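Local coordinates for protein ATP-dependent helicase FUN30 (PDB 5GN1) that hydrolyses ATP to remodel nucleosomes, promoting DNA end resection at double-strand breaks and organising heterochromatin, this chain being the C-terminal part of its ATPase domain, at residues 212-215 with 216-220; 59-62 with 63-67; 144-147 with 148-151. All blocks are in the same frame, centred on the assembly; numbering follows the deposited sequence.

Contact 1: 212-215 with 216-220; sequences TQVL and DILEM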
ATOM      1  N   THR A 212      -2.252  -3.898  -3.492  1.00 20.07           N
ATOM      2  CA  THR A 212      -1.630  -5.219  -3.402  1.00 21.91           C
ATOM      3  C   THR A 212      -0.140  -5.122  -3.115  1.00 20.29           C
ATOM      4  O   THR A 212       0.422  -6.009  -2.460  1.00 18.54           O
ATOM      5  CB  THR A 212      -1.864  -6.025  -4.684  1.00 29.01           C
ATOM      6  OG1 THR A 212      -1.530  -5.226  -5.824  1.00 31.45           O
ATOM      7  CG2 THR A 212      -3.320  -6.469  -4.774  1.00 33.98           C
ATOM      8  N   GLN A 213       0.516  -4.048  -3.581  1.00 20.66           N
ATOM      9  CA  GLN A 213       1.928  -3.832  -3.256  1.00 19.09           C
ATOM     10  C   GLN A 213       2.148  -3.693  -1.755  1.00 18.92           C
ATOM     11  O   GLN A 213       3.188  -4.115  -1.224  1.00 17.48           O
ATOM     12  CB  GLN A 213       2.444  -2.581  -3.957  1.00 22.44           C
ATOM     13  CG  GLN A 213       2.562  -2.642  -5.464  1.00 27.12           C
ATOM     14  CD  GLN A 213       2.889  -1.265  -6.033  1.00 33.43           C
ATOM     15  OE1 GLN A 213       2.076  -0.337  -5.960  1.00 37.85           O
ATOM     16  NE2 GLN A 213       4.082  -1.124  -6.583  1.00 32.94           N
ATOM     17  N   VAL A 214       1.206  -3.057  -1.061  1.00 15.43           N
ATOM     18  CA  VAL A 214       1.290  -2.989   0.396  1.00 16.10           C
ATOM     19  C   VAL A 214       1.129  -4.375   1.012  1.00 14.83           C
ATOM     20  O   VAL A 214       1.859  -4.730   1.941  1.00 16.83           O
ATOM     21  CB  VAL A 214       0.259  -1.985   0.946  1.00 16.28           C
ATOM     22  CG1 VAL A 214       0.067  -2.160   2.468  1.00 20.13           C
ATOM     23  CG2 VAL A 214       0.686  -0.549   0.611  1.00 19.56           C
ATOM     24  N   LEU A 215       0.186  -5.183   0.506  1.00 17.52           N
ATOM     25  CA  LEU A 215       0.033  -6.552   1.010  1.00 17.31           C
ATOM     26  C   LEU A 215       1.327  -7.357   0.864  1.00 19.93           C
ATOM     27  O   LEU A 215       1.718  -8.104   1.775  1.00 17.93           O
ATOM     28  CB  LEU A 215      -1.118  -7.257   0.286  1.00 18.00           C
ATOM     29  CG  LEU A 215      -2.506  -6.655   0.574  1.00 21.02           C
ATOM     30  CD1 LEU A 215      -3.601  -7.396  -0.148  1.00 23.01           C
ATOM     31  CD2 LEU A 215      -2.787  -6.644   2.086  1.00 21.04           C
ATOM     32  N   ASP A 216       2.007  -7.217  -0.278  1.00 16.88           N
ATOM     33  CA  ASP A 216       3.298  -7.877  -0.467  1.00 17.42           C
ATOM     34  C   ASP A 216       4.301  -7.445   0.594  1.00 16.96           C
ATOM     35  O   ASP A 216       5.044  -8.273   1.143  1.00 20.74           O
ATOM     36  CB  ASP A 216       3.847  -7.570  -1.872  1.00 18.48           C
ATOM     37  CG  ASP A 216       2.914  -8.030  -3.003  1.00 27.68           C
ATOM     38  OD1 ASP A 216       2.060  -8.916  -2.775  1.00 27.83           O
ATOM     39  OD2 ASP A 216       3.050  -7.519  -4.141  1.00 25.96           O
ATOM     40  N   ILE A 217       4.359  -6.148   0.888  1.00 16.78           N
ATOM     41  CA  ILE A 217       5.312  -5.686   1.893  1.00 18.20           C
ATOM     42  C   ILE A 217       4.941  -6.233   3.259  1.00 18.86           C
ATOM     43  O   ILE A 217       5.812  -6.622   4.049  1.00 16.84           O
ATOM     44  CB  ILE A 217       5.379  -4.150   1.916  1.00 17.83           C
ATOM     45  CG1 ILE A 217       5.947  -3.618   0.602  1.00 21.44           C
ATOM     46  CG2 ILE A 217       6.239  -3.695   3.078  1.00 20.65           C
ATOM     47  CD1 ILE A 217       5.768  -2.099   0.436  1.00 16.78           C
ATOM     48  N   LEU A 218       3.643  -6.243   3.567  1.00 17.01           N
ATOM     49  CA  LEU A 218       3.193  -6.700   4.880  1.00 19.18           C
ATOM     50  C   LEU A 218       3.552  -8.152   5.119  1.00 19.06           C
ATOM     51  O   LEU A 218       3.754  -8.551   6.269  1.00 20.78           O
ATOM     52  CB  LEU A 218       1.679  -6.501   5.022  1.00 15.95           C
ATOM     53  CG  LEU A 218       1.174  -5.087   5.280  1.00 26.39           C
ATOM     54  CD1 LEU A 218      -0.353  -5.055   5.334  1.00 19.50           C
ATOM     55  CD2 LEU A 218       1.769  -4.542   6.574  1.00 24.81           C
ATOM     56  N   GLU A 219       3.647  -8.960   4.058  1.00 18.38           N
ATOM     57  CA  GLU A 219       4.012 -10.357   4.259  1.00 21.53           C
ATOM     58  C   GLU A 219       5.394 -10.468   4.902  1.00 24.84           C
ATOM     59  O   GLU A 219       5.604 -11.283   5.807  1.00 21.13           O
ATOM     60  CB  GLU A 219       3.942 -11.114   2.932  1.00 21.32           C
ATOM     61  CG  GLU A 219       2.514 -11.274   2.390  1.00 20.74           C
ATOM     62  CD  GLU A 219       2.456 -12.282   1.240  1.00 31.02           C
ATOM     63  OE1 GLU A 219       3.456 -12.987   1.037  1.00 36.09           O
ATOM     64  OE2 GLU A 219       1.431 -12.374   0.537  1.00 29.62           O
ATOM     65  N   MET A 220       6.342  -9.618   4.485  1.00 21.46           N
ATOM     66  CA  MET A 220       7.663  -9.648   5.108  1.00 19.87           C
ATOM     67  C   MET A 220       7.632  -9.059   6.510  1.00 22.32           C
ATOM     68  O   MET A 220       8.312  -9.567   7.410  1.00 21.88           O
ATOM     69  CB  MET A 220       8.683  -8.911   4.243  1.00 26.02           C
ATOM     70  CG  MET A 220       8.899  -9.555   2.893  1.00 29.98           C
ATOM     71  SD  MET A 220      10.484  -9.029   2.208  1.00 33.38           S
ATOM     72  CE  MET A 220      11.610  -9.860   3.331  1.00 35.15           C
TER
HETATM   73  O   HOH W   1       1.061  -6.455  -5.829  1.00 42.14           O

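Contact 2: 59-62 with 63-67; sequences NAIQ and KKIYD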
ATOM      1  N   ASN A  59       8.164   8.885   8.738  1.00 25.30           N
ATOM      2  CA  ASN A  59       9.528   8.803   9.230  1.00 25.12           C
ATOM      3  C   ASN A  59      10.448   9.626   8.314  1.00 25.53           C
ATOM      4  O   ASN A  59      10.001  10.314   7.386  1.00 27.51           O
ATOM      5  CB  ASN A  59       9.946   7.340   9.414  1.00 23.73           C
ATOM      6  CG  ASN A  59      10.266   6.601   8.098  1.00 27.45           C
ATOM      7  OD1 ASN A  59      10.258   7.159   7.000  1.00 28.27           O
ATOM      8  ND2 ASN A  59      10.533   5.308   8.231  1.00 24.92           N
ATOM      9  N   ALA A  60      11.748   9.602   8.607  1.00 27.42           N
ATOM     10  CA  ALA A  60      12.682  10.464   7.882  1.00 31.89           C
ATOM     11  C   ALA A  60      12.722  10.121   6.395  1.00 31.64           C
ATOM     12  O   ALA A  60      12.673  11.016   5.540  1.00 27.62           O
ATOM     13  CB  ALA A  60      14.079  10.352   8.492  1.00 32.27           C
ATOM     14  N   ILE A  61      12.821   8.827   6.072  1.00 29.91           N
ATOM     15  CA  ILE A  61      12.858   8.392   4.677  1.00 28.09           C
ATOM     16  C   ILE A  61      11.589   8.807   3.949  1.00 30.69           C
ATOM     17  O   ILE A  61      11.639   9.277   2.803  1.00 29.08           O
ATOM     18  CB  ILE A  61      13.060   6.869   4.587  1.00 33.89           C
ATOM     19  CG1 ILE A  61      14.163   6.386   5.525  1.00 38.10           C
ATOM     20  CG2 ILE A  61      13.329   6.466   3.145  1.00 30.83           C
ATOM     21  CD1 ILE A  61      14.066   4.890   5.828  1.00 40.08           C
ATOM     22  N   GLN A  62      10.425   8.629   4.597  1.00 24.33           N
ATOM     23  CA  GLN A  62       9.159   9.023   3.987  1.00 23.67           C
ATOM     24  C   GLN A  62       9.080  10.529   3.793  1.00 25.34           C
ATOM     25  O   GLN A  62       8.565  11.000   2.773  1.00 24.22           O
ATOM     26  CB  GLN A  62       7.977   8.567   4.846  1.00 22.82           C
ATOM     27  CG  GLN A  62       7.810   7.063   5.005  1.00 22.75           C
ATOM     28  CD  GLN A  62       6.732   6.747   6.027  1.00 21.62           C
ATOM     29  OE1 GLN A  62       7.019   6.590   7.218  1.00 22.70           O
ATOM     30  NE2 GLN A  62       5.482   6.721   5.580  1.00 17.83           N
ATOM     31  N   LYS A  63       9.543  11.298   4.780  1.00 28.44           N
ATOM     32  CA  LYS A  63       9.498  12.753   4.664  1.00 29.30           C
ATOM     33  C   LYS A  63      10.261  13.227   3.431  1.00 22.22           C
ATOM     34  O   LYS A  63       9.790  14.105   2.704  1.00 27.04           O
ATOM     35  CB  LYS A  63      10.065  13.393   5.934  1.00 32.30           C
ATOM     36  CG  LYS A  63       9.351  14.669   6.380  1.00 40.77           C
ATOM     37  CD  LYS A  63       9.887  15.172   7.729  1.00 43.62           C
ATOM     38  CE  LYS A  63       9.923  14.059   8.802  1.00 48.20           C
ATOM     39  NZ  LYS A  63       8.595  13.764   9.454  1.00 43.20           N
ATOM     40  N   LYS A  64      11.442  12.649   3.183  1.00 28.06           N
ATOM     41  CA  LYS A  64      12.225  13.012   2.001  1.00 31.42           C
ATOM     42  C   LYS A  64      11.463  12.712   0.714  1.00 30.57           C
ATOM     43  O   LYS A  64      11.405  13.548  -0.198  1.00 25.34           O
ATOM     44  CB  LYS A  64      13.565  12.273   2.014  1.00 29.28           C
ATOM     45  CG  LYS A  64      14.562  12.823   3.038  1.00 45.87           C
ATOM     46  CD  LYS A  64      15.997  12.416   2.693  1.00 51.45           C
ATOM     47  CE  LYS A  64      16.976  12.763   3.810  1.00 59.42           C
ATOM     48  NZ  LYS A  64      18.368  12.340   3.475  1.00 59.92           N
ATOM     49  N   ILE A  65      10.878  11.512   0.622  1.00 28.54           N
ATOM     50  CA  ILE A  65      10.117  11.124  -0.564  1.00 24.88           C
ATOM     51  C   ILE A  65       8.891  12.015  -0.730  1.00 21.70           C
ATOM     52  O   ILE A  65       8.599  12.496  -1.830  1.00 27.12           O
ATOM     53  CB  ILE A  65       9.718   9.637  -0.482  1.00 25.07           C
ATOM     54  CG1 ILE A  65      10.950   8.733  -0.516  1.00 25.66           C
ATOM     55  CG2 ILE A  65       8.735   9.284  -1.590  1.00 22.32           C
ATOM     56  CD1 ILE A  65      10.644   7.266  -0.244  1.00 26.70           C
ATOM     57  N   TYR A  66       8.148  12.246   0.361  1.00 20.06           N
ATOM     58  CA  TYR A  66       6.957  13.085   0.288  1.00 22.23           C
ATOM     59  C   TYR A  66       7.303  14.501  -0.176  1.00 27.40           C
ATOM     60  O   TYR A  66       6.615  15.071  -1.033  1.00 25.71           O
ATOM     61  CB  TYR A  66       6.257  13.107   1.658  1.00 23.96           C
ATOM     62  CG  TYR A  66       4.804  13.512   1.618  1.00 27.23           C
ATOM     63  CD1 TYR A  66       4.435  14.841   1.655  1.00 26.40           C
ATOM     64  CD2 TYR A  66       3.796  12.555   1.557  1.00 24.96           C
ATOM     65  CE1 TYR A  66       3.104  15.219   1.610  1.00 24.83           C
ATOM     66  CE2 TYR A  66       2.474  12.917   1.524  1.00 26.56           C
ATOM     67  CZ  TYR A  66       2.130  14.256   1.545  1.00 30.60           C
ATOM     68  OH  TYR A  66       0.809  14.633   1.494  1.00 24.02           O
ATOM     69  N   ASP A  67       8.367  15.082   0.387  1.00 29.62           N
ATOM     70  CA  ASP A  67       8.758  16.445   0.037  1.00 30.71           C
ATOM     71  C   ASP A  67       9.138  16.552  -1.439  1.00 25.78           C
ATOM     72  O   ASP A  67       8.811  17.547  -2.093  1.00 30.51           O
ATOM     73  CB  ASP A  67       9.924  16.903   0.917  1.00 30.24           C
ATOM     74  CG  ASP A  67       9.511  17.220   2.360  1.00 34.21           C
ATOM     75  OD1 ASP A  67       8.305  17.388   2.639  1.00 32.54           O
ATOM     76  OD2 ASP A  67      10.421  17.310   3.220  1.00 40.28           O
TER

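Contact 3: 144-147 with 148-151; sequences NKEY and IKED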
ATOM      1  N   ASN A 144      18.667  -7.476 -23.966  1.00 61.63           N
ATOM      2  CA  ASN A 144      19.313  -6.213 -24.266  1.00 59.64           C
ATOM      3  C   ASN A 144      19.525  -5.465 -22.961  1.00 68.06           C
ATOM      4  O   ASN A 144      18.715  -5.564 -22.035  1.00 66.75           O
ATOM      5  CB  ASN A 144      18.483  -5.383 -25.240  1.00 64.66           C
ATOM      6  CG  ASN A 144      19.226  -4.148 -25.723  1.00 69.19           C
ATOM      7  OD1 ASN A 144      18.925  -3.027 -25.313  1.00 69.16           O
ATOM      8  ND2 ASN A 144      20.210  -4.352 -26.592  1.00 76.81           N
ATOM      9  N   LYS A 145      20.648  -4.817 -22.808  1.00 71.61           N
ATOM     10  CA  LYS A 145      20.865  -4.225 -21.532  1.00 66.93           C
ATOM     11  C   LYS A 145      20.077  -3.001 -21.292  1.00 59.72           C
ATOM     12  O   LYS A 145      19.548  -2.895 -20.232  1.00 62.93           O
ATOM     13  CB  LYS A 145      22.334  -4.067 -21.221  1.00 68.72           C
ATOM     14  CG  LYS A 145      23.057  -5.394 -21.039  0.58 70.42           C
ATOM     15  CD  LYS A 145      24.560  -5.289 -20.744  0.48 71.44           C
ATOM     16  CE  LYS A 145      25.159  -6.684 -20.559  0.79 70.46           C
ATOM     17  NZ  LYS A 145      26.614  -6.762 -20.288  0.74 73.05           N
ATOM     18  N   GLU A 146      19.992  -2.078 -22.225  1.00 59.36           N
ATOM     19  CA  GLU A 146      19.159  -0.926 -21.961  1.00 62.97           C
ATOM     20  C   GLU A 146      17.684  -1.287 -21.904  1.00 61.08           C
ATOM     21  O   GLU A 146      16.872  -0.428 -21.552  1.00 62.67           O
ATOM     22  CB  GLU A 146      19.460   0.146 -23.009  1.00 65.32           C
ATOM     23  CG  GLU A 146      20.924   0.550 -22.927  1.00 65.77           C
ATOM     24  CD  GLU A 146      21.299   0.995 -21.518  1.00 71.64           C
ATOM     25  OE1 GLU A 146      20.936   2.129 -21.143  1.00 74.88           O
ATOM     26  OE2 GLU A 146      21.924   0.202 -20.780  1.00 67.68           O
ATOM     27  N   TYR A 147      17.328  -2.542 -22.189  1.00 55.75           N
ATOM     28  CA  TYR A 147      15.948  -3.002 -22.075  1.00 58.02           C
ATOM     29  C   TYR A 147      15.637  -3.482 -20.658  1.00 47.86           C
ATOM     30  O   TYR A 147      14.667  -3.016 -20.049  1.00 38.46           O
ATOM     31  CB  TYR A 147      15.652  -4.109 -23.106  1.00 56.11           C
ATOM     32  CG  TYR A 147      15.517  -3.612 -24.550  1.00 61.44           C
ATOM     33  CD1 TYR A 147      15.760  -2.280 -24.879  1.00 62.85           C
ATOM     34  CD2 TYR A 147      15.126  -4.473 -25.576  1.00 60.54           C
ATOM     35  CE1 TYR A 147      15.643  -1.827 -26.184  1.00 62.85           C
ATOM     36  CE2 TYR A 147      14.996  -4.022 -26.890  1.00 60.88           C
ATOM     37  CZ  TYR A 147      15.252  -2.697 -27.182  1.00 60.50           C
ATOM     38  OH  TYR A 147      15.129  -2.229 -28.469  1.00 63.95           O
ATOM     39  N   ILE A 148      16.450  -4.394 -20.115  1.00 45.30           N
ATOM     40  CA  ILE A 148      16.228  -4.849 -18.743  1.00 46.78           C
ATOM     41  C   ILE A 148      16.378  -3.694 -17.760  1.00 44.08           C
ATOM     42  O   ILE A 148      15.658  -3.616 -16.755  1.00 39.26           O
ATOM     43  CB  ILE A 148      17.177  -6.006 -18.395  1.00 48.13           C
ATOM     44  CG1 ILE A 148      16.960  -7.137 -19.382  1.00 52.29           C
ATOM     45  CG2 ILE A 148      17.003  -6.457 -16.951  1.00 44.22           C
ATOM     46  CD1 ILE A 148      15.703  -7.856 -19.106  1.00 50.48           C
ATOM     47  N   LYS A 149      17.311  -2.780 -18.034  1.00 40.18           N
ATOM     48  CA  LYS A 149      17.537  -1.673 -17.113  1.00 44.22           C
ATOM     49  C   LYS A 149      16.400  -0.667 -17.183  1.00 43.07           C
ATOM     50  O   LYS A 149      16.010  -0.091 -16.162  1.00 35.24           O
ATOM     51  CB  LYS A 149      18.875  -0.994 -17.407  1.00 47.77           C
ATOM     52  CG  LYS A 149      19.259   0.047 -16.371  1.00 45.09           C
ATOM     53  CD  LYS A 149      20.542   0.783 -16.732  1.00 49.38           C
ATOM     54  CE  LYS A 149      20.472   2.243 -16.294  1.00 47.45           C
ATOM     55  NZ  LYS A 149      21.745   2.977 -16.556  1.00 54.84           N
ATOM     56  N   GLU A 150      15.857  -0.434 -18.379  1.00 36.65           N
ATOM     57  CA  GLU A 150      14.671   0.405 -18.475  1.00 39.93           C
ATOM     58  C   GLU A 150      13.499  -0.220 -17.729  1.00 28.11           C
ATOM     59  O   GLU A 150      12.737   0.488 -17.066  1.00 34.06           O
ATOM     60  CB  GLU A 150      14.303   0.648 -19.936  1.00 41.33           C
ATOM     61  CG  GLU A 150      13.394   1.846 -20.137  1.00 46.23           C
ATOM     62  CD  GLU A 150      12.932   1.988 -21.575  1.00 56.85           C
ATOM     63  OE1 GLU A 150      13.173   1.050 -22.371  1.00 54.64           O
ATOM     64  OE2 GLU A 150      12.338   3.039 -21.909  1.00 59.71           O
ATOM     65  N   ASP A 151      13.336  -1.544 -17.837  1.00 32.83           N
ATOM     66  CA  ASP A 151      12.299  -2.240 -17.078  1.00 31.13           C
ATOM     67  C   ASP A 151      12.500  -2.046 -15.581  1.00 32.87           C
ATOM     68  O   ASP A 151      11.549  -1.754 -14.847  1.00 26.90           O
ATOM     69  CB  ASP A 151      12.296  -3.735 -17.418  1.00 31.01           C
ATOM     70  CG  ASP A 151      11.539  -4.056 -18.710  1.00 39.98           C
ATOM     71  OD1 ASP A 151      11.131  -3.117 -19.433  1.00 35.22           O
ATOM     72  OD2 ASP A 151      11.373  -5.256 -19.006  1.00 42.93           O
TER

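Contact 1: 212-215 with 216-220
Thr-212 and Asp-216 stand one turn apart at the start of helix 212-224, the helix that follows strand 205-209 of the parallel sheet in this RecA-like lobe, and a backbone bond and a bridging water both join them. The water lies 2.8 Å from Asp-216 OD2, to which it donates, and 2.9 Å from Thr-212 OG1. With CG beside the backbone N (chi1 -59°), the Asp-216 carboxylate folds back toward the preceding turn, where CG comes 3.3 Å from Thr-212 O. Its other oxygen, OD1, forms a salt bridge with Arg-231 NH1 on strand 229-232, and the same nitrogen is held by Glu-219 OE2. Replacing Asp-216 with an alanine is likely to leave the water without this acceptor, held by Thr-212 alone of the two, and Arg-231 with one carboxylate fewer to balance its charge. Another face of the helix is apolar. Val-214 and Leu-218 lie alongside each other with their branches turned in one direction, CG1 of Val-214 4.1 Å from CD1 of Leu-218. Leu-215 CD2 adds a looser touch on that same CD1. Strand 205-209 receives these side chains, Leu-218 on Ile-207 and Val-214 with Leu-215 on Ser-209, while Phe-158 of helix 157-166 meets Ile-217. The Val-214 carbonyl is closely used: Leu-218 N donates to Val-214 O at 2.8 Å, nearly in line with the C=O bond, and Leu-218 CG rests 3.4 Å from that oxygen.

Contact 2: 59-62 with 63-67
Asn-59 is tied to the first turn of helix 60-82 through three of its atoms: its carbonyl O takes the N-H of Lys-63, its side-chain OD1 takes that of Gln-62, and its own N donates to the amide of Gln-62. The last two bonds make a capping box, here closed by a glutamine. Gln-62 N reaches Asn-59 OD1 at 2.8 Å, almost straight along the carbonyl, whereas Asn-59 N meets Gln-62 OE1 at 3.0 Å from above the amide plane, 52° out of it. Gly-185 N also donates to OE1, and Gln-62 NE2 gives a bond to Ala-110 O of helix 100-110. Lys-63 passes its CB 3.4 Å from Asn-59 O. Bends in its chain (chi3 -50°, chi4 -80°) then bring NZ back to Leu-58 O, just ahead of the cap. A turn further on, Tyr-66 N binds Gln-62 O at 2.7 Å, and Tyr-66 CB leans on the same oxygen. Its ring leaves the cap behind to lie against Leu-107 and Ala-110, with OH taking the N-H of Ile-315. Ile-61 and Ile-65 touch lightly, CG2 of the first 4.4 Å from CD1 of the second, the first exposed and the second buried against Ala-110. The helix start is thus joined to several parts of the chain through one buried amide. With two N-H donors at OE1 and a carbonyl at NE2, the rotation of the Gln-62 amide is fixed, since a flip would set donor against donor and acceptor against acceptor.

Contact 3: 144-147 with 148-151
Asn-144 O is gripped by two backbone N-H groups. Ile-148 N approaches it at 3.2 Å and almost straight (173° at the hydrogen), while Tyr-147 N, at 3.3 Å from Asn-144 O, adds only a weak bond. Ile-148 also brings a side-chain carbon to this oxygen, its CG1 lying 3.5 Å from Asn-144 O. Asn-144 occupies the N-cap position, and its amide oxygen leans over one face of the tyrosine. With CG anti to the backbone N (chi1 -172°), OD1 of Asn-144 comes to sit 3.3 Å above the plane of the Tyr-147 ring, displaced toward the rim. Asp-151 N closes the next turn on Tyr-147 O at 3.0 Å, and the Asp-151 carboxylate carbon stays close to that same carbonyl. The helix being opened is 145-153, which packs on helix 123-133 and probably belongs to the helical additions that SNF2-family ATPases carry on their RecA-like core. Lys-145 forms a salt bridge with Asp-131 and Lys-149 hydrogen-bonds Thr-127, both on helix 123-133. Ile-133 receives Ile-148, and the Lys-149 side chain touches Ile-126 and Ser-130. Between these points the first turn is less regular. At Glu-146 the backbone is flattened, with psi near -5°, and the bond from Glu-150 N to Glu-146 O is weak at 3.3 Å. Glu-150 CB presses closer to Glu-146 O, at 3.2 Å, than its own N does. The Glu-146 side chain bends back over the turn, beside the Lys-149 chain, yet its OE1 stops 4.7 Å from Lys-149 NZ, so the opposite charges probably attract without forming a bridge.

Overall arrangement
All three contacts lie within the first turns of single helices, yet their surroundings set their chemistry apart. Contact 1 is the most central, about 7 Å from the chain centre, and belongs to a helix lying on the parallel sheet: leucine and valine face the strands, acids face an arginine. Contact 2, about 16 Å out, is partly buried, and satisfies its polar groups by a capping box and hydrogen bonds from a glutamine side chain to the ends of two other helices. Contact 3 lies at the surface, about 27 Å out, where lysines reach a neighbouring helix and several residues meet a crystal neighbour. None touches another; contacts 2 and 3, with centres about 29 Å apart, are the most widely separated.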